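Putative hydrolase (Bacteroides ovatus, PDB 4HBS) is of unknown function but is probably a hydrolase, a five-bladed beta-propeller that may resemble the beta-fructosidase superfamily. Local coordinates at residues S242-V248 with A283-I289. Numbering follows the deposited sequence.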
ATOM      1  N   SER A 242      -9.865   8.496   9.672  1.00 54.23           N
ATOM      2  CA  SER A 242      -9.540   9.517  10.663  1.00 54.89           C
ATOM      3  C   SER A 242      -9.975   8.942  12.009  1.00 59.70           C
ATOM      4  O   SER A 242     -11.165   8.705  12.182  1.00 60.77           O
ATOM      5  CB  SER A 242     -10.250  10.831  10.337  1.00 60.02           C
ATOM      6  OG  SER A 242      -9.755  11.901  11.129  1.00 70.20           O
ATOM      7  N   ASN A 243      -9.025   8.613  12.910  1.00 55.47           N
ATOM      8  CA  ASN A 243      -9.329   7.966  14.205  1.00 56.08           C
ATOM      9  C   ASN A 243     -10.121   6.661  13.982  1.00 59.59           C
ATOM     10  O   ASN A 243     -11.155   6.420  14.615  1.00 59.83           O
ATOM     11  CB  ASN A 243     -10.059   8.909  15.170  1.00 60.46           C
ATOM     12  CG  ASN A 243      -9.132   9.876  15.820  1.00 88.21           C
ATOM     13  OD1 ASN A 243      -8.743   9.696  16.981  1.00 90.76           O
ATOM     14  ND2 ASN A 243      -8.731  10.908  15.085  1.00 75.51           N
ATOM     15  N   TYR A 244      -9.621   5.846  13.031  1.00 55.18           N
ATOM     16  CA  TYR A 244     -10.151   4.541  12.644  1.00 54.83           C
ATOM     17  C   TYR A 244     -11.630   4.563  12.160  1.00 59.70           C
ATOM     18  O   TYR A 244     -12.291   3.525  12.185  1.00 60.13           O
ATOM     19  CB  TYR A 244      -9.962   3.543  13.784  1.00 56.29           C
ATOM     20  CG  TYR A 244      -8.524   3.439  14.235  1.00 57.80           C
ATOM     21  CD1 TYR A 244      -7.600   2.695  13.512  1.00 58.85           C
ATOM     22  CD2 TYR A 244      -8.071   4.135  15.351  1.00 59.08           C
ATOM     23  CE1 TYR A 244      -6.261   2.621  13.902  1.00 59.30           C
ATOM     24  CE2 TYR A 244      -6.738   4.064  15.758  1.00 59.36           C
ATOM     25  CZ  TYR A 244      -5.825   3.337  15.008  1.00 67.14           C
ATOM     26  OH  TYR A 244      -4.506   3.229  15.414  1.00 67.76           O
ATOM     27  N   LYS A 245     -12.111   5.720  11.650  1.00 56.23           N
ATOM     28  CA  LYS A 245     -13.455   5.867  11.073  1.00 56.59           C
ATOM     29  C   LYS A 245     -13.241   6.005   9.598  1.00 60.34           C
ATOM     30  O   LYS A 245     -12.406   6.813   9.212  1.00 60.12           O
ATOM     31  CB  LYS A 245     -14.189   7.072  11.666  1.00 59.19           C
ATOM     32  CG  LYS A 245     -14.772   6.757  13.033  1.00 66.53           C
ATOM     33  CD  LYS A 245     -14.811   7.945  13.976  1.00 74.45           C
ATOM     34  CE  LYS A 245     -14.829   7.515  15.422  1.00 85.62           C
ATOM     35  NZ  LYS A 245     -13.455   7.247  15.947  1.00 96.78           N
ATOM     36  N   VAL A 246     -13.930   5.186   8.765  1.00 56.09           N
ATOM     37  CA  VAL A 246     -13.730   5.163   7.307  1.00 54.30           C
ATOM     38  C   VAL A 246     -14.694   6.095   6.611  1.00 59.47           C
ATOM     39  O   VAL A 246     -15.893   5.850   6.655  1.00 60.77           O
ATOM     40  CB  VAL A 246     -13.882   3.735   6.732  1.00 56.55           C
ATOM     41  CG1 VAL A 246     -13.601   3.716   5.233  1.00 55.58           C
ATOM     42  CG2 VAL A 246     -12.989   2.743   7.462  1.00 54.98           C
ATOM     43  N   ALA A 247     -14.178   7.139   5.935  1.00 55.50           N
ATOM     44  CA  ALA A 247     -14.985   8.091   5.158  1.00 56.17           C
ATOM     45  C   ALA A 247     -14.707   7.873   3.668  1.00 58.11           C
ATOM     46  O   ALA A 247     -13.656   7.348   3.317  1.00 55.48           O
ATOM     47  CB  ALA A 247     -14.647   9.513   5.568  1.00 57.12           C
ATOM     48  N   VAL A 248     -15.633   8.271   2.803  1.00 56.62           N
ATOM     49  CA  VAL A 248     -15.488   8.074   1.355  1.00 56.68           C
ATOM     50  C   VAL A 248     -15.844   9.354   0.548  1.00 62.98           C
ATOM     51  O   VAL A 248     -16.718  10.140   0.937  1.00 63.86           O
ATOM     52  CB  VAL A 248     -16.349   6.864   0.887  1.00 60.54           C
ATOM     53  CG1 VAL A 248     -17.841   7.114   1.106  1.00 62.20           C
ATOM     54  CG2 VAL A 248     -16.072   6.499  -0.573  1.00 60.04           C
ATOM     55  N   ALA A 283     -16.198  14.412   8.797  1.00 63.57           N
ATOM     56  CA  ALA A 283     -15.810  13.180   8.101  1.00 61.79           C
ATOM     57  C   ALA A 283     -15.896  11.961   9.062  1.00 65.96           C
ATOM     58  O   ALA A 283     -16.326  10.893   8.637  1.00 66.34           O
ATOM     59  CB  ALA A 283     -14.407  13.312   7.529  1.00 60.56           C
ATOM     60  N   GLU A 284     -15.561  12.145  10.362  1.00 61.51           N
ATOM     61  CA  GLU A 284     -15.630  11.073  11.367  1.00 60.18           C
ATOM     62  C   GLU A 284     -17.092  10.700  11.720  1.00 65.90           C
ATOM     63  O   GLU A 284     -17.375   9.520  11.964  1.00 65.35           O
ATOM     64  CB  GLU A 284     -14.853  11.470  12.625  1.00 60.87           C
ATOM     65  CG  GLU A 284     -13.357  11.468  12.389  1.00 66.35           C
ATOM     66  CD  GLU A 284     -12.504  11.747  13.609  1.00 90.03           C
ATOM     67  OE1 GLU A 284     -12.876  11.292  14.716  1.00 83.47           O
ATOM     68  OE2 GLU A 284     -11.422  12.357  13.444  1.00 87.53           O
ATOM     69  N   ASN A 285     -18.026  11.684  11.702  1.00 64.09           N
ATOM     70  CA  ASN A 285     -19.462  11.411  11.938  1.00 65.81           C
ATOM     71  C   ASN A 285     -20.074  10.627  10.758  1.00 68.09           C
ATOM     72  O   ASN A 285     -21.115   9.993  10.922  1.00 68.58           O
ATOM     73  CB  ASN A 285     -20.268  12.720  12.138  1.00 68.89           C
ATOM     74  CG  ASN A 285     -19.850  13.539  13.335  1.00 95.07           C
ATOM     75  OD1 ASN A 285     -19.462  13.002  14.382  1.00 88.56           O
ATOM     76  ND2 ASN A 285     -19.945  14.863  13.223  1.00 90.27           N
ATOM     77  N   SER A 286     -19.422  10.698   9.566  1.00 62.73           N
ATOM     78  CA  SER A 286     -19.824  10.051   8.313  1.00 61.80           C
ATOM     79  C   SER A 286     -19.087   8.715   8.064  1.00 63.16           C
ATOM     80  O   SER A 286     -18.801   8.384   6.909  1.00 62.09           O
ATOM     81  CB  SER A 286     -19.530  11.000   7.153  1.00 64.81           C
ATOM     82  OG  SER A 286     -19.872  12.327   7.505  1.00 74.16           O
ATOM     83  N   THR A 287     -18.746   7.965   9.135  1.00 58.81           N
ATOM     84  CA  THR A 287     -18.067   6.671   8.994  1.00 56.79           C
ATOM     85  C   THR A 287     -18.943   5.706   8.156  1.00 61.33           C
ATOM     86  O   THR A 287     -20.158   5.657   8.378  1.00 64.09           O
ATOM     87  CB  THR A 287     -17.709   6.072  10.373  1.00 62.22           C
ATOM     88  OG1 THR A 287     -16.905   4.915  10.163  1.00 61.14           O
ATOM     89  CG2 THR A 287     -18.930   5.690  11.212  1.00 62.10           C
ATOM     90  N   ILE A 288     -18.348   4.982   7.175  1.00 54.45           N
ATOM     91  CA  ILE A 288     -19.111   4.050   6.337  1.00 54.12           C
ATOM     92  C   ILE A 288     -18.979   2.590   6.838  1.00 58.72           C
ATOM     93  O   ILE A 288     -19.547   1.708   6.215  1.00 59.61           O
ATOM     94  CB  ILE A 288     -18.800   4.192   4.814  1.00 55.96           C
ATOM     95  CG1 ILE A 288     -17.370   3.763   4.429  1.00 53.42           C
ATOM     96  CG2 ILE A 288     -19.088   5.627   4.358  1.00 57.16           C
ATOM     97  CD1 ILE A 288     -17.210   3.481   2.995  1.00 55.74           C
ATOM     98  N   ILE A 289     -18.309   2.354   7.982  1.00 55.45           N
ATOM     99  CA  ILE A 289     -18.200   1.031   8.640  1.00 55.22           C
ATOM    100  C   ILE A 289     -19.051   1.134   9.918  1.00 63.47           C
ATOM    101  O   ILE A 289     -19.499   2.244  10.228  1.00 65.34           O
ATOM    102  CB  ILE A 289     -16.714   0.644   8.922  1.00 55.59           C
ATOM    103  CG1 ILE A 289     -15.955   1.741   9.713  1.00 54.86           C
ATOM    104  CG2 ILE A 289     -16.017   0.358   7.628  1.00 54.39           C
ATOM    105  CD1 ILE A 289     -14.704   1.290  10.353  1.00 55.91           C
TER
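The CA atoms of V246 and T287 lie nearest each other across the two segments, 4.9 Å apart, and beside them the chain leaving helix 280-285 docks on strand 245-251 through a hydrogen bond from I288 N to V246 O of 2.7 Å. T287 meets V246 from the same stretch of chain: its OG1, turned anti to its own N (chi1 -173°), accepts a weak, bent hydrogen bond from V246 N at 3.3 Å. The carbonyl of this buried valine is thus firmly held by I288 N, its N-H only weakly by T287 OG1. The methyls of V246 diverge over the two isoleucines, CG1 meeting CG1 of I288 and CG2 reaching CD1 of I289 at 3.7 Å, the latter pair of side chains crossing at about a right angle. Strand 245-251 is the central strand of an antiparallel five-stranded propeller blade, joined to strand 236-242 by a type I' turn from S242 to K245; the 283-289 segment belongs to the connection to the next blade, and M309 of that blade touches both V246 and I289. Further along the strand, V248 CG1 packs on CG2 of I288. At the hairpin end E284 extends its chain to S242 at the start of the turn, where OE2 accepts a hydrogen bond from S242 OG of 2.9 Å, met on the anti side and 34° out of the carboxylate plane. K245 lays its CD against E284 CB but curls its amine back to N243 O, a 2.8 Å hydrogen bond from NZ that stays within the turn; NZ remains 4.3 Å from E284 OE1, too far for a salt bridge.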